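Local structure of nucleoside-diphosphate-sugar pyrophosphorylase (Vibrio cholerae, 4EVW) at residues Ile4-Met9 and Phe49-Arg54. The protein probably transfers a nucleotidyl group to a sugar phosphate, releasing pyrophosphate and yielding a nucleotide-activated sugar. The protein carries 1 engineered substitution. Sequence-based numbering, arbitrary orientation.
Sequences IPMAGM and FLFIVR
Ile4 N donates to Leu50 O in a nearly straight bond of 2.8 Å; the Leu50 backbone also bonds to Ile2, so the pairing continues from earlier in the strand. Ile4 O then receives Ile52 N at 3.0 Å, the donor tilted 31° from the carbonyl plane. Two residues on, Met6 N takes the next place, 2.8 Å from Ile52 O. Direct bonding ends there: Met6 O and Arg54 N are 4.5 Å apart, and a water bridges them, donating to Met6 O at 2.6 Å and accepting from Arg54 N.

On one side of the sheet Ile4 CG1 lies alongside the Phe51 ring, 4.1 Å from CD1. The selenomethionine Met6 follows, its CG set between backbone N and carbonyl carbon (chi1 36°), which brings CG within 4.0 Å of Val53 CG1; Val63 of helix 59-70 covers this side. Pro5 and Ile52 face the other way, onto Thr90 of helix 87-100. The aliphatic chain of Arg54 passes Ala7, with its CD 3.1 Å from Ala7 O.

Parallel strands between helix layers, with the first strand opening into a glycine-containing loop, are characteristic of the Rossmann-like nucleotidyltransferase fold, where that loop commonly helps bind the nucleotide.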
# COMPACT_ATOMS: atom_id res chain seq x y z
N ILE A 4 1.14 1.33 6.26
CA ILE A 4 -0.08 1.80 5.64
C ILE A 4 -0.06 3.31 5.45
O ILE A 4 -0.23 4.07 6.40
CB ILE A 4 -1.33 1.48 6.48
CG1 ILE A 4 -1.26 0.06 7.05
CG2 ILE A 4 -2.58 1.62 5.59
CD1 ILE A 4 -1.59 -1.03 6.05
N PRO A 5 0.20 3.74 4.24
CA PRO A 5 0.19 5.16 3.93
C PRO A 5 -1.26 5.64 3.88
O PRO A 5 -2.02 5.10 3.15
CB PRO A 5 0.85 5.22 2.58
CG PRO A 5 0.68 3.88 2.01
CD PRO A 5 0.45 2.91 3.07
N MSE A 6 -1.63 6.60 4.68
CA MSE A 6 -2.99 7.06 4.68
C MSE A 6 -3.04 8.54 4.95
O MSE A 6 -3.81 8.96 5.72
CB MSE A 6 -3.84 6.30 5.70
CG MSE A 6 -3.14 5.94 6.96
SE MSE A 6 -4.22 4.99 8.32
CE MSE A 6 -5.67 6.19 8.55
N ALA A 7 -2.21 9.28 4.26
CA ALA A 7 -2.08 10.69 4.45
C ALA A 7 -2.78 11.45 3.37
O ALA A 7 -2.82 12.63 3.39
CB ALA A 7 -0.66 11.07 4.49
N GLY A 8 -3.32 10.76 2.41
CA GLY A 8 -4.02 11.41 1.32
C GLY A 8 -5.25 12.20 1.72
O GLY A 8 -5.42 12.58 2.88
N MSE A 9 -6.12 12.45 0.75
CA MSE A 9 -7.34 13.20 0.98
C MSE A 9 -8.51 12.46 0.36
O MSE A 9 -8.39 11.88 -0.72
CB MSE A 9 -7.18 14.60 0.38
CG MSE A 9 -8.33 15.56 0.65
SE MSE A 9 -7.85 17.37 0.19
CE MSE A 9 -7.11 17.93 1.88
N PHE A 49 3.49 -2.58 12.83
CA PHE A 49 2.68 -1.84 11.85
C PHE A 49 3.09 -0.38 11.92
O PHE A 49 3.31 0.16 13.01
CB PHE A 49 1.18 -1.91 12.18
CG PHE A 49 0.54 -3.22 11.85
CD1 PHE A 49 0.86 -4.36 12.58
CD2 PHE A 49 -0.39 -3.31 10.82
CE1 PHE A 49 0.27 -5.58 12.28
CE2 PHE A 49 -0.99 -4.53 10.51
CZ PHE A 49 -0.66 -5.66 11.24
N LEU A 50 3.19 0.26 10.76
CA LEU A 50 3.51 1.68 10.71
C LEU A 50 2.36 2.37 10.00
O LEU A 50 2.10 2.10 8.82
CB LEU A 50 4.81 1.94 9.94
CG LEU A 50 5.11 3.41 9.63
CD1 LEU A 50 5.27 4.23 10.90
CD2 LEU A 50 6.38 3.49 8.80
N PHE A 51 1.65 3.23 10.72
CA PHE A 51 0.53 3.96 10.14
C PHE A 51 1.04 5.37 9.86
O PHE A 51 1.53 6.05 10.76
CB PHE A 51 -0.64 4.00 11.13
CG PHE A 51 -1.16 2.63 11.49
CD1 PHE A 51 -1.96 1.92 10.60
CD2 PHE A 51 -0.84 2.05 12.71
CE1 PHE A 51 -2.43 0.64 10.91
CE2 PHE A 51 -1.31 0.77 13.04
CZ PHE A 51 -2.10 0.07 12.14
N ILE A 52 0.95 5.79 8.60
CA ILE A 52 1.42 7.12 8.23
C ILE A 52 0.20 7.97 7.94
O ILE A 52 -0.49 7.77 6.94
CB ILE A 52 2.33 7.07 7.00
CG1 ILE A 52 3.42 6.01 7.22
CG2 ILE A 52 2.98 8.42 6.78
CD1 ILE A 52 4.24 5.69 5.97
N VAL A 53 -0.06 8.90 8.84
CA VAL A 53 -1.23 9.74 8.73
C VAL A 53 -0.91 11.20 8.61
O VAL A 53 0.25 11.63 8.71
CB VAL A 53 -2.10 9.61 9.99
CG1 VAL A 53 -2.42 8.15 10.25
CG2 VAL A 53 -1.36 10.20 11.18
N ARG A 54 -1.96 11.98 8.42
CA ARG A 54 -1.81 13.41 8.32
C ARG A 54 -2.39 14.07 9.55
O ARG A 54 -3.25 13.50 10.22
CB ARG A 54 -2.52 13.90 7.09
CG ARG A 54 -1.78 15.02 6.52
CD ARG A 54 -2.05 15.14 5.08
NE ARG A 54 -2.23 16.55 4.81
CZ ARG A 54 -3.40 17.11 4.57
NH1 ARG A 54 -4.51 16.37 4.54
NH2 ARG A 54 -3.47 18.41 4.38
O HOH W 1 -4.52 10.78 7.45